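Local coordinates for hydrogenase (NiFe) small subunit HydA (PDB 3MYR), which probably carries electrons, through one [3Fe-4S] and two [4Fe-4S] clusters, to or from the large subunit of a hydrogenase that splits H2, at residues S10-T15 / H91-I96; G16-L21 / I71-I76; A52-R57 / S86-H91; V107-T112 / M130-L135; R3-W8 / L58-E63. One frame throughout, in Å; residues are numbered along the deposited sequence.

Contact 1 (S10-T15 / H91-I96); sequences SFQECT and HSNYSI. With SF4 (iron/sulfur cluster), chain I.
F11 and N93 face each other where the loop leaving strand 5-10 passes the start of helix 93-101, their CA atoms 6.3 Å apart. Both first torsions set the side chain beside its own backbone N (chi1 -70° for F11, -79° for N93), and the two groups slide past each other in opposite directions, the amide lying oblique to the ring. Further along, I96 CG2 reaches the ring edge near its plane, 4.0 Å from F11 CZ. The helix begins with S92 as N-cap: its OG accepts a hydrogen bond from S95 N at 3.1 Å. No hydrogen bond joins the two segments. N93 OD1 is used elsewhere, bonding to S86 OG, while Q12 OE1 pairs with S75 OG and Q12 NE2 with T127 OG1 and with V38 O of the large subunit. Two residues on, C14 SG binds iron FE4 of the [4Fe-4S] cluster at 2.3 Å. The apolar ring thus fills the space between the loop and helix 93-101, beside a helix start where N93 OD1 and S92 OG already have partners; Q12 finds its bonds outside the contact, and the loop leads on through C14 to the cluster.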
# COMPACT_ATOMS: atom_id res chain seq x y z
N SER A 10 -8.39 -10.96 6.09
CA SER A 10 -7.93 -10.27 4.86
C SER A 10 -7.70 -11.32 3.78
O SER A 10 -6.86 -12.21 3.97
CB SER A 10 -6.59 -9.55 5.17
OG SER A 10 -6.83 -8.59 6.16
N PHE A 11 -8.42 -11.28 2.67
CA PHE A 11 -8.30 -12.40 1.71
C PHE A 11 -7.71 -11.88 0.37
O PHE A 11 -6.55 -11.38 0.37
CB PHE A 11 -9.70 -13.04 1.57
CG PHE A 11 -10.15 -13.82 2.83
CD1 PHE A 11 -9.26 -14.64 3.51
CD2 PHE A 11 -11.47 -13.78 3.26
CE1 PHE A 11 -9.67 -15.47 4.57
CE2 PHE A 11 -11.90 -14.56 4.36
CZ PHE A 11 -11.00 -15.41 5.02
N GLN A 12 -8.50 -11.76 -0.70
CA GLN A 12 -7.92 -11.19 -1.94
C GLN A 12 -8.14 -9.68 -1.93
O GLN A 12 -8.99 -9.13 -2.69
CB GLN A 12 -8.54 -11.80 -3.20
CG GLN A 12 -8.32 -13.32 -3.32
CD GLN A 12 -9.01 -13.79 -4.58
OE1 GLN A 12 -10.24 -13.80 -4.63
NE2 GLN A 12 -8.24 -14.18 -5.61
N GLU A 13 -7.43 -9.00 -1.04
CA GLU A 13 -7.65 -7.57 -0.89
C GLU A 13 -6.39 -6.81 -1.36
O GLU A 13 -5.27 -7.41 -1.51
CB GLU A 13 -7.98 -7.16 0.54
CG GLU A 13 -7.40 -8.01 1.62
CD GLU A 13 -6.00 -7.63 2.14
OE1 GLU A 13 -5.04 -8.49 2.05
OE2 GLU A 13 -5.92 -6.59 2.85
N CYS A 14 -6.52 -5.48 -1.44
CA CYS A 14 -5.35 -4.70 -1.80
C CYS A 14 -4.88 -3.91 -0.55
O CYS A 14 -3.89 -3.19 -0.60
CB CYS A 14 -5.77 -3.76 -2.98
SG CYS A 14 -6.65 -2.21 -2.42
N THR A 15 -5.65 -4.04 0.55
CA THR A 15 -5.39 -3.43 1.87
C THR A 15 -5.88 -1.96 1.91
O THR A 15 -5.85 -1.31 2.95
CB THR A 15 -3.92 -3.67 2.43
OG1 THR A 15 -3.58 -5.08 2.35
CG2 THR A 15 -3.76 -3.21 3.96
N HIS A 91 -3.81 -23.03 4.71
CA HIS A 91 -5.24 -23.25 4.49
C HIS A 91 -5.81 -22.26 3.47
O HIS A 91 -5.41 -21.11 3.47
CB HIS A 91 -6.00 -23.06 5.79
CG HIS A 91 -5.62 -24.04 6.84
ND1 HIS A 91 -6.29 -25.23 7.02
CD2 HIS A 91 -4.65 -24.00 7.79
CE1 HIS A 91 -5.73 -25.90 8.02
NE2 HIS A 91 -4.75 -25.17 8.51
N SER A 92 -6.84 -22.67 2.72
CA SER A 92 -7.43 -21.82 1.72
C SER A 92 -8.25 -20.76 2.39
O SER A 92 -8.76 -20.95 3.49
CB SER A 92 -8.31 -22.66 0.77
OG SER A 92 -9.43 -23.12 1.52
N ASN A 93 -8.40 -19.62 1.73
CA ASN A 93 -9.24 -18.56 2.26
C ASN A 93 -10.64 -19.11 2.50
O ASN A 93 -11.32 -18.72 3.47
CB ASN A 93 -9.36 -17.40 1.27
CG ASN A 93 -8.12 -16.47 1.25
OD1 ASN A 93 -8.09 -15.53 0.43
ND2 ASN A 93 -7.07 -16.79 1.99
N TYR A 94 -11.13 -19.95 1.57
CA TYR A 94 -12.51 -20.42 1.69
C TYR A 94 -12.72 -21.21 2.98
O TYR A 94 -13.69 -20.99 3.76
CB TYR A 94 -12.87 -21.31 0.50
CG TYR A 94 -14.24 -21.93 0.65
CD1 TYR A 94 -15.37 -21.11 0.55
CD2 TYR A 94 -14.40 -23.26 1.10
CE1 TYR A 94 -16.65 -21.61 0.73
CE2 TYR A 94 -15.71 -23.79 1.29
CZ TYR A 94 -16.83 -22.94 1.08
OH TYR A 94 -18.16 -23.33 1.28
N SER A 95 -11.75 -22.07 3.25
CA SER A 95 -11.77 -22.87 4.51
C SER A 95 -11.77 -21.95 5.79
O SER A 95 -12.53 -22.17 6.76
CB SER A 95 -10.53 -23.75 4.50
OG SER A 95 -10.55 -24.50 5.62
N ILE A 96 -10.96 -20.90 5.76
CA ILE A 96 -10.83 -19.98 6.89
C ILE A 96 -12.12 -19.16 7.06
O ILE A 96 -12.63 -18.98 8.16
CB ILE A 96 -9.60 -19.05 6.72
CG1 ILE A 96 -8.26 -19.87 6.70
CG2 ILE A 96 -9.61 -17.96 7.84
CD1 ILE A 96 -7.16 -19.09 5.81
FE1 SF4 I . -11.02 -1.74 -3.47
FE2 SF4 I . -11.10 -2.55 -0.80
FE3 SF4 I . -11.27 -4.43 -2.90
FE4 SF4 I . -8.88 -2.77 -2.20
S1 SF4 I . -9.92 -4.60 -0.97
S2 SF4 I . -9.69 -3.45 -4.18
S3 SF4 I . -9.92 -0.79 -1.80
S4 SF4 I . -12.75 -2.79 -2.45

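Contact 2 (G16-L21 / I71-I76); sequences GCTESL and IVDGSI. With SF4 (iron/sulfur cluster), chain I.
C17 and D73 are the nearest CA pair, 6.7 Å apart, where the first turn of helix 16-23 stands over strand 69-77 at the point where its regular part ends, at D73. Both side chains point into the gap. D73 swings its carboxylate away from its own backbone N (chi1 -166°), which brings OD1 to 3.4 Å from C17 CB and also to 3.4 Å from sulfide S1 of the [4Fe-4S] cluster. The other oxygen, OD2, lies 3.6 Å from C17 CB and turns toward the helix, 3.8 Å from T18 N, too long to count as a hydrogen bond. T18 and D73 cross at about a right angle, and the threonine hydroxyl is engaged by H42 NE2. C17 SG, set beside its backbone N by chi1 of -63°, binds iron FE2 at 2.3 Å. G16, with no side chain, lets its CA come within 3.8 Å of sulfide S3. W8 of the neighbouring strand 5-10 packs on both T18 and D73. The carboxylate of D73 thus shares a buried pocket with a cluster sulfide, a cysteine ligand and, through OD2, the nearby carboxylate of E13; acidic groups so close to the sulfide may influence the potential of the cluster.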
# COMPACT_ATOMS: atom_id res chain seq x y z
N GLY A 16 -6.42 -1.47 0.80
CA GLY A 16 -7.16 -0.20 0.81
C GLY A 16 -8.23 -0.06 1.87
O GLY A 16 -8.41 1.05 2.45
N CYS A 17 -8.93 -1.16 2.18
CA CYS A 17 -10.02 -1.03 3.13
C CYS A 17 -9.48 -0.86 4.53
O CYS A 17 -10.06 -0.11 5.34
CB CYS A 17 -11.02 -2.24 3.01
SG CYS A 17 -11.84 -2.28 1.37
N THR A 18 -8.39 -1.56 4.88
CA THR A 18 -7.78 -1.31 6.18
C THR A 18 -7.18 0.10 6.27
O THR A 18 -7.32 0.78 7.28
CB THR A 18 -6.64 -2.41 6.45
OG1 THR A 18 -7.33 -3.61 6.81
CG2 THR A 18 -5.70 -1.94 7.60
N GLU A 19 -6.55 0.57 5.18
CA GLU A 19 -5.97 1.92 5.22
C GLU A 19 -7.11 2.87 5.45
O GLU A 19 -6.96 3.81 6.19
CB GLU A 19 -5.23 2.31 3.91
CG GLU A 19 -3.94 1.51 3.79
CD GLU A 19 -2.77 2.10 4.59
OE1 GLU A 19 -1.70 1.47 4.53
OE2 GLU A 19 -2.83 3.20 5.20
N SER A 20 -8.23 2.65 4.76
CA SER A 20 -9.36 3.57 4.88
C SER A 20 -9.79 3.64 6.37
O SER A 20 -9.96 4.72 6.96
CB SER A 20 -10.55 3.08 4.04
OG SER A 20 -11.60 4.01 4.16
N LEU A 21 -9.96 2.49 6.99
CA LEU A 21 -10.31 2.41 8.42
C LEU A 21 -9.36 3.26 9.28
O LEU A 21 -9.79 3.92 10.21
CB LEU A 21 -10.20 0.94 8.90
CG LEU A 21 -10.34 0.68 10.42
CD1 LEU A 21 -11.71 1.07 11.00
CD2 LEU A 21 -9.97 -0.80 10.76
N ILE A 71 -15.02 -9.06 10.39
CA ILE A 71 -14.98 -8.15 9.23
C ILE A 71 -14.11 -8.82 8.15
O ILE A 71 -13.06 -9.45 8.49
CB ILE A 71 -14.38 -6.81 9.65
CG1 ILE A 71 -15.29 -6.24 10.79
CG2 ILE A 71 -14.30 -5.87 8.44
CD1 ILE A 71 -14.84 -4.91 11.35
N VAL A 72 -14.61 -8.85 6.90
CA VAL A 72 -13.83 -9.51 5.82
C VAL A 72 -13.52 -8.43 4.79
O VAL A 72 -14.42 -7.69 4.35
CB VAL A 72 -14.62 -10.56 5.06
CG1 VAL A 72 -13.78 -11.17 3.93
CG2 VAL A 72 -15.15 -11.62 5.97
N ASP A 73 -12.26 -8.41 4.38
CA ASP A 73 -11.70 -7.51 3.40
C ASP A 73 -11.28 -8.45 2.22
O ASP A 73 -10.51 -9.38 2.45
CB ASP A 73 -10.41 -6.89 4.02
CG ASP A 73 -9.96 -5.75 3.25
OD1 ASP A 73 -10.66 -5.52 2.24
OD2 ASP A 73 -8.94 -5.10 3.55
N GLY A 74 -11.66 -8.14 0.96
CA GLY A 74 -11.20 -8.96 -0.21
C GLY A 74 -12.20 -10.03 -0.60
O GLY A 74 -12.97 -10.51 0.23
N SER A 75 -12.14 -10.47 -1.85
CA SER A 75 -12.93 -11.59 -2.35
C SER A 75 -12.25 -12.89 -1.93
O SER A 75 -11.16 -12.89 -1.37
CB SER A 75 -13.08 -11.50 -3.88
OG SER A 75 -11.76 -11.53 -4.44
N ILE A 76 -12.97 -13.98 -2.08
CA ILE A 76 -12.49 -15.30 -1.70
C ILE A 76 -12.61 -16.23 -2.93
O ILE A 76 -13.70 -16.33 -3.53
CB ILE A 76 -13.44 -15.85 -0.62
CG1 ILE A 76 -13.46 -14.86 0.59
CG2 ILE A 76 -12.99 -17.27 -0.15
CD1 ILE A 76 -14.73 -13.88 0.61
FE1 SF4 I . -11.02 -1.74 -3.47
FE2 SF4 I . -11.10 -2.55 -0.80
FE3 SF4 I . -11.27 -4.43 -2.90
FE4 SF4 I . -8.88 -2.77 -2.20
S1 SF4 I . -9.92 -4.60 -0.97
S2 SF4 I . -9.69 -3.45 -4.18
S3 SF4 I . -9.92 -0.79 -1.80
S4 SF4 I . -12.75 -2.79 -2.45

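Contact 3 (A52-R57 / S86-H91); sequences AAEAAR and STVAGH
The small beta hairpin of strands 87-88 and 91-92, closed by a type I' turn from V88 to H91, touches helix 50-63 through the side chain of E54. The hairpin is tied by paired backbone bonds between V88 and H91, V88 N to H91 O at 2.8 Å and H91 N to V88 O at 2.9 Å. In the turn A89 takes positive phi (50°), and its CB comes 4.0 Å from E54 CG, methyl against methylene. The bend of the glutamate chain at chi2 (-50°) brings OE1 to 3.9 Å from V88 CG1, one of the two valine methyls. No hydrogen bond crosses between the segments; the polar end of E54 is held from its own helix and from the sheet. OE1 bonds to Y41 OH, and OE2 forms a salt bridge with R57 three residues later. R57 has a second acid partner in E99 of helix 93-101, so its guanidinium bridges two helices. The same turn also meets the large subunit, whose D8 OD2 accepts from A89 N; the contact thus links helix 50-63 to a hairpin at the subunit interface. Within the salt bridge, E54 OE2 sits in the plane of the R57 guanidinium, 3.1 Å from NH1, with a weak second bond from NE.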
# COMPACT_ATOMS: atom_id res chain seq x y z
N ALA A 52 1.66 -18.00 16.46
CA ALA A 52 1.19 -17.18 17.56
C ALA A 52 0.00 -16.30 17.09
O ALA A 52 -0.91 -16.00 17.84
CB ALA A 52 2.30 -16.29 18.08
N ALA A 53 0.07 -15.81 15.86
CA ALA A 53 -1.01 -15.01 15.29
C ALA A 53 -2.26 -15.88 15.05
O ALA A 53 -3.36 -15.48 15.44
CB ALA A 53 -0.58 -14.32 14.01
N GLU A 54 -2.09 -17.03 14.41
CA GLU A 54 -3.23 -17.96 14.22
C GLU A 54 -3.88 -18.37 15.56
O GLU A 54 -5.11 -18.38 15.68
CB GLU A 54 -2.83 -19.20 13.41
CG GLU A 54 -2.44 -18.85 11.97
CD GLU A 54 -3.53 -17.96 11.32
OE1 GLU A 54 -3.21 -16.79 10.93
OE2 GLU A 54 -4.72 -18.36 11.31
N ALA A 55 -3.06 -18.65 16.58
CA ALA A 55 -3.59 -19.04 17.89
C ALA A 55 -4.47 -17.89 18.44
O ALA A 55 -5.45 -18.16 19.09
CB ALA A 55 -2.44 -19.43 18.89
N ALA A 56 -4.15 -16.63 18.14
CA ALA A 56 -4.97 -15.56 18.69
C ALA A 56 -6.34 -15.56 18.02
O ALA A 56 -7.37 -15.30 18.69
CB ALA A 56 -4.26 -14.17 18.52
N ARG A 57 -6.40 -15.82 16.71
CA ARG A 57 -7.71 -15.85 16.06
C ARG A 57 -8.54 -17.03 16.65
O ARG A 57 -9.72 -16.86 16.98
CB ARG A 57 -7.60 -15.96 14.52
CG ARG A 57 -8.89 -16.34 13.85
CD ARG A 57 -8.76 -16.43 12.32
NE ARG A 57 -7.93 -17.53 11.85
CZ ARG A 57 -8.36 -18.77 11.68
NH1 ARG A 57 -7.48 -19.70 11.31
NH2 ARG A 57 -9.64 -19.11 11.89
N SER A 86 -5.28 -18.67 -2.93
CA SER A 86 -5.08 -17.71 -1.81
C SER A 86 -5.17 -18.54 -0.54
O SER A 86 -6.20 -19.16 -0.27
CB SER A 86 -6.22 -16.69 -1.80
OG SER A 86 -5.99 -15.61 -0.85
N THR A 87 -4.08 -18.59 0.23
CA THR A 87 -4.06 -19.42 1.46
C THR A 87 -3.38 -18.58 2.53
O THR A 87 -2.68 -17.55 2.22
CB THR A 87 -3.19 -20.71 1.20
OG1 THR A 87 -1.86 -20.26 0.93
CG2 THR A 87 -3.70 -21.49 -0.04
N VAL A 88 -3.62 -18.96 3.79
CA VAL A 88 -2.91 -18.39 4.94
C VAL A 88 -2.53 -19.56 5.82
O VAL A 88 -3.37 -20.43 6.03
CB VAL A 88 -3.82 -17.42 5.80
CG1 VAL A 88 -3.04 -16.92 7.01
CG2 VAL A 88 -4.29 -16.21 4.95
N ALA A 89 -1.28 -19.62 6.30
CA ALA A 89 -0.83 -20.75 7.14
C ALA A 89 -1.16 -22.16 6.48
O ALA A 89 -1.59 -23.09 7.16
CB ALA A 89 -1.46 -20.65 8.56
N GLY A 90 -1.11 -22.26 5.15
CA GLY A 90 -1.41 -23.54 4.50
C GLY A 90 -2.87 -23.92 4.35
O GLY A 90 -3.15 -25.02 3.96
N HIS A 91 -3.81 -23.03 4.71
CA HIS A 91 -5.24 -23.25 4.49
C HIS A 91 -5.81 -22.26 3.47
O HIS A 91 -5.41 -21.11 3.47
CB HIS A 91 -6.00 -23.06 5.79
CG HIS A 91 -5.62 -24.04 6.84
ND1 HIS A 91 -6.29 -25.23 7.02
CD2 HIS A 91 -4.65 -24.00 7.79
CE1 HIS A 91 -5.73 -25.90 8.02
NE2 HIS A 91 -4.75 -25.17 8.51

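Contact 4 (V107-T112 / M130-L135); sequences VIAVGT and MSVMDL. With SF4 (iron/sulfur cluster), chain I.
V132 turns CG1 anti to its backbone N (chi1 172°) and V107 does likewise (chi1 -173°), which points the two CG1 methyls at each other from helix 132-135 and strand 106-110. Both belong to the flavodoxin-like alpha/beta domain, in whose sheet strand 106-110 runs between the parallel strands 69-77 and 141-144. The methyls meet at 4.0 Å, V107 CG1 to V132 CG1, the two side chains crossing at a slant. A109, two residues along the strand and on the same side of it, completes the surface: its CB packs against V132, 4.0 Å from both CB and CG2. V132 therefore straddles two strand residues with its branched end, CG1 over V107 and CG2 beside A109. The segments share no hydrogen bond, and the contact is apolar and buried. Around it V141 of strand 141-144 and I76 of strand 69-77 also touch V132, so the short helix covers three neighbouring strands of the sheet. S131 is the N-cap of this helix, its OG accepting weakly from D134 N. At the C-terminal end of strand 106-110 the chain turns into the cluster pocket. G111 takes a backbone turn with positive phi, its CA 3.7 Å from sulfide S4 of the [4Fe-4S] cluster. The next backbone amide comes closer, T112 N standing 3.3 Å from that same sulfide.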
# COMPACT_ATOMS: atom_id res chain seq x y z
N VAL A 107 -21.31 -10.65 10.34
CA VAL A 107 -20.17 -10.48 9.44
C VAL A 107 -20.37 -9.16 8.65
O VAL A 107 -21.44 -8.90 8.09
CB VAL A 107 -20.11 -11.64 8.38
CG1 VAL A 107 -18.83 -11.56 7.54
CG2 VAL A 107 -20.19 -13.00 9.06
N ILE A 108 -19.33 -8.35 8.60
CA ILE A 108 -19.36 -7.18 7.75
C ILE A 108 -18.40 -7.43 6.64
O ILE A 108 -17.22 -7.74 6.87
CB ILE A 108 -18.83 -5.96 8.52
CG1 ILE A 108 -19.77 -5.66 9.68
CG2 ILE A 108 -18.70 -4.75 7.57
CD1 ILE A 108 -19.23 -4.49 10.58
N ALA A 109 -18.92 -7.35 5.41
CA ALA A 109 -18.08 -7.38 4.24
C ALA A 109 -17.73 -5.92 3.89
O ALA A 109 -18.57 -5.16 3.39
CB ALA A 109 -18.85 -8.08 3.05
N VAL A 110 -16.50 -5.54 4.13
CA VAL A 110 -16.05 -4.17 3.87
C VAL A 110 -15.38 -4.13 2.51
O VAL A 110 -14.51 -4.98 2.18
CB VAL A 110 -15.11 -3.69 5.02
CG1 VAL A 110 -13.82 -4.51 4.95
CG2 VAL A 110 -14.62 -2.24 4.73
N GLY A 111 -15.77 -3.16 1.68
CA GLY A 111 -15.15 -3.04 0.34
C GLY A 111 -15.99 -3.78 -0.70
O GLY A 111 -16.64 -4.81 -0.40
N THR A 112 -15.98 -3.28 -1.91
CA THR A 112 -16.68 -3.89 -3.01
C THR A 112 -16.19 -5.34 -3.34
O THR A 112 -16.98 -6.16 -3.79
CB THR A 112 -16.59 -2.97 -4.28
OG1 THR A 112 -17.16 -1.72 -3.95
CG2 THR A 112 -17.39 -3.56 -5.50
N MET A 130 -15.23 -15.02 -5.28
CA MET A 130 -16.66 -14.83 -4.96
C MET A 130 -16.78 -13.87 -3.78
O MET A 130 -15.79 -13.63 -3.10
CB MET A 130 -17.23 -16.22 -4.54
CG MET A 130 -17.22 -17.16 -5.83
SD MET A 130 -18.12 -18.67 -5.63
CE MET A 130 -19.75 -18.12 -5.10
N SER A 131 -17.99 -13.39 -3.51
CA SER A 131 -18.27 -12.42 -2.45
C SER A 131 -18.68 -13.19 -1.19
O SER A 131 -19.03 -14.38 -1.26
CB SER A 131 -19.49 -11.55 -2.86
OG SER A 131 -20.69 -12.36 -2.96
N VAL A 132 -18.68 -12.50 -0.07
CA VAL A 132 -19.11 -13.07 1.21
C VAL A 132 -20.57 -13.56 1.21
O VAL A 132 -20.80 -14.72 1.51
CB VAL A 132 -18.88 -12.01 2.33
CG1 VAL A 132 -19.51 -12.48 3.66
CG2 VAL A 132 -17.40 -11.76 2.44
N MET A 133 -21.51 -12.72 0.75
CA MET A 133 -22.95 -13.06 0.78
C MET A 133 -23.27 -14.28 -0.11
O MET A 133 -24.15 -15.07 0.19
CB MET A 133 -23.79 -11.84 0.37
CG MET A 133 -23.62 -11.46 -1.11
SD MET A 133 -24.39 -9.86 -1.61
CE MET A 133 -26.08 -10.38 -1.88
N ASP A 134 -22.53 -14.46 -1.20
CA ASP A 134 -22.68 -15.68 -2.00
C ASP A 134 -22.20 -16.94 -1.28
O ASP A 134 -22.75 -18.02 -1.47
CB ASP A 134 -21.96 -15.56 -3.36
CG ASP A 134 -22.73 -14.64 -4.35
OD1 ASP A 134 -23.81 -14.09 -4.00
OD2 ASP A 134 -22.20 -14.39 -5.43
N LEU A 135 -21.20 -16.81 -0.46
CA LEU A 135 -20.64 -17.97 0.25
C LEU A 135 -21.17 -18.21 1.65
O LEU A 135 -21.09 -19.35 2.18
CB LEU A 135 -19.15 -17.78 0.38
CG LEU A 135 -18.21 -18.13 -0.78
CD1 LEU A 135 -18.56 -19.05 -1.95
CD2 LEU A 135 -16.94 -17.28 -0.93
FE1 SF4 I . -11.02 -1.74 -3.47
FE2 SF4 I . -11.10 -2.55 -0.80
FE3 SF4 I . -11.27 -4.43 -2.90
FE4 SF4 I . -8.88 -2.77 -2.20
S1 SF4 I . -9.92 -4.60 -0.97
S2 SF4 I . -9.69 -3.45 -4.18
S3 SF4 I . -9.92 -0.79 -1.80
S4 SF4 I . -12.75 -2.79 -2.45

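Contact 5 (R3-W8 / L58-E63); sequences RPSVIW and LQAMDE
I7 of strand 5-10 packs against A60 and M61 of helix 50-63 with the longer branch of its side chain. From CB this branch leaves beside the backbone N (chi1 -70°) and runs on extended (chi2 172°), so that CG1 comes 4.2 Å from A60 CB. The terminal CD1 then lies between two helix residues, 4.0 Å from A60 CB and 3.5 Å from M61 CG. I7 and M61 cross at about a right angle, the methyl of one pressing on the first part of the other's chain. S5, two residues earlier on the same side of the strand, brings OG to 3.9 Å from A60 CB, a van der Waals contact; the hydroxyl bonds to D40 OD1 of strand 38-41. The small A60 thus sits over the strand between S5 and I7, and the axes of strand 5-8 and helix 58-63 pass 9.2 Å apart at 142°, closer to antiparallel than to perpendicular. That geometry belongs to the alpha/beta core: helix 50-63 links strand 38-41 to strand 69-77, which lie on either side of strand 5-10 in the sheet. T100 of helix 93-101 touches both I7 and M61, extending the same layer. With no hydrogen bond across it, the interface is held mainly by apolar contacts of I7, A60 and M61, while the hydroxyl of S5 finds its partner within the sheet.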
# COMPACT_ATOMS: atom_id res chain seq x y z
N ARG A 3 -14.79 -6.01 26.31
CA ARG A 3 -14.96 -5.32 24.98
C ARG A 3 -15.27 -6.37 23.90
O ARG A 3 -14.69 -7.43 23.89
CB ARG A 3 -13.74 -4.46 24.57
CG ARG A 3 -13.51 -3.15 25.40
CD ARG A 3 -12.11 -2.55 25.03
NE ARG A 3 -11.03 -3.19 25.83
CZ ARG A 3 -10.01 -3.89 25.31
NH1 ARG A 3 -9.94 -4.08 24.01
NH2 ARG A 3 -9.08 -4.48 26.09
N PRO A 4 -16.28 -6.11 23.05
CA PRO A 4 -16.73 -7.15 22.14
C PRO A 4 -15.62 -7.51 21.14
O PRO A 4 -14.91 -6.63 20.63
CB PRO A 4 -17.93 -6.51 21.41
CG PRO A 4 -17.87 -5.09 21.75
CD PRO A 4 -17.19 -4.96 23.07
N SER A 5 -15.49 -8.79 20.86
CA SER A 5 -14.42 -9.29 20.02
C SER A 5 -14.64 -9.09 18.51
O SER A 5 -15.78 -9.27 17.99
CB SER A 5 -14.23 -10.75 20.30
OG SER A 5 -13.26 -11.31 19.42
N VAL A 6 -13.56 -8.66 17.82
CA VAL A 6 -13.59 -8.42 16.38
C VAL A 6 -12.44 -9.16 15.68
O VAL A 6 -11.28 -9.08 16.10
CB VAL A 6 -13.53 -6.94 16.07
CG1 VAL A 6 -13.43 -6.75 14.53
CG2 VAL A 6 -14.80 -6.21 16.67
N ILE A 7 -12.77 -9.99 14.69
CA ILE A 7 -11.78 -10.70 13.94
C ILE A 7 -11.81 -10.16 12.50
O ILE A 7 -12.88 -10.15 11.85
CB ILE A 7 -12.08 -12.18 13.89
CG1 ILE A 7 -11.85 -12.78 15.31
CG2 ILE A 7 -11.01 -12.89 12.94
CD1 ILE A 7 -12.31 -14.26 15.42
N TRP A 8 -10.65 -9.68 12.03
CA TRP A 8 -10.52 -9.05 10.72
C TRP A 8 -9.85 -10.07 9.79
O TRP A 8 -8.68 -10.44 10.02
CB TRP A 8 -9.70 -7.75 10.82
CG TRP A 8 -9.76 -6.99 9.52
CD1 TRP A 8 -9.17 -7.34 8.32
CD2 TRP A 8 -10.43 -5.74 9.28
NE1 TRP A 8 -9.37 -6.35 7.38
CE2 TRP A 8 -10.17 -5.38 7.93
CE3 TRP A 8 -11.17 -4.84 10.09
CZ2 TRP A 8 -10.61 -4.17 7.38
CZ3 TRP A 8 -11.68 -3.71 9.51
CH2 TRP A 8 -11.37 -3.36 8.17
N LEU A 58 -7.92 -18.20 16.79
CA LEU A 58 -8.65 -19.38 17.28
C LEU A 58 -9.12 -19.19 18.74
O LEU A 58 -10.21 -19.62 19.11
CB LEU A 58 -7.82 -20.69 17.12
CG LEU A 58 -7.42 -20.99 15.65
CD1 LEU A 58 -6.42 -22.17 15.66
CD2 LEU A 58 -8.64 -21.35 14.83
N GLN A 59 -8.30 -18.56 19.56
CA GLN A 59 -8.69 -18.33 20.94
C GLN A 59 -9.84 -17.28 21.02
O GLN A 59 -10.80 -17.43 21.76
CB GLN A 59 -7.48 -17.89 21.75
CG GLN A 59 -7.78 -17.73 23.27
CD GLN A 59 -6.65 -17.01 24.03
OE1 GLN A 59 -5.54 -16.85 23.52
NE2 GLN A 59 -6.95 -16.56 25.25
N ALA A 60 -9.77 -16.25 20.19
CA ALA A 60 -10.93 -15.37 20.06
C ALA A 60 -12.18 -16.12 19.67
O ALA A 60 -13.22 -15.85 20.23
CB ALA A 60 -10.64 -14.20 19.06
N MET A 61 -12.12 -17.00 18.69
CA MET A 61 -13.31 -17.71 18.27
C MET A 61 -13.83 -18.62 19.43
O MET A 61 -15.03 -18.71 19.64
CB MET A 61 -13.05 -18.56 17.04
CG MET A 61 -12.79 -17.72 15.73
SD MET A 61 -11.94 -18.78 14.55
CE MET A 61 -13.04 -20.20 14.46
N ASP A 62 -12.91 -19.25 20.17
CA ASP A 62 -13.25 -20.14 21.30
C ASP A 62 -13.94 -19.37 22.45
O ASP A 62 -14.98 -19.77 22.92
CB ASP A 62 -11.96 -20.82 21.80
CG ASP A 62 -12.23 -21.91 22.88
OD1 ASP A 62 -13.02 -22.83 22.58
OD2 ASP A 62 -11.64 -21.88 24.01
N GLU A 63 -13.39 -18.23 22.86
CA GLU A 63 -13.85 -17.54 24.04
C GLU A 63 -15.06 -16.66 23.83
O GLU A 63 -15.70 -16.29 24.78
CB GLU A 63 -12.68 -16.72 24.59
CG GLU A 63 -11.57 -17.71 24.99
CD GLU A 63 -10.40 -17.12 25.77
OE1 GLU A 63 -9.67 -17.95 26.39
OE2 GLU A 63 -10.19 -15.89 25.76

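Overall arrangement
All five contacts lie in the alpha/beta domain that holds the first [4Fe-4S] cluster of the small subunit. Contacts 2, 4 and 5 share its mixed sheet, with strand 69-77 between strands 5-10 and 106-110. Contacts 1, 2 and 4, their centres 10 to 11 Å apart, each have a segment that reaches the cluster, and contact 1 meets contact 2 through the F11 N to D73 O bond. Contacts 3 and 5 use helix 50-63, with centres 14 Å apart, farther from the cluster. Along the chain, contact 5 crosses contacts 1, 2 and 3, whereas contact 4 opens only after the others have closed. The strand ends and following loops thus converge on one metal site, while helix 50-63 covers the sheet away from it.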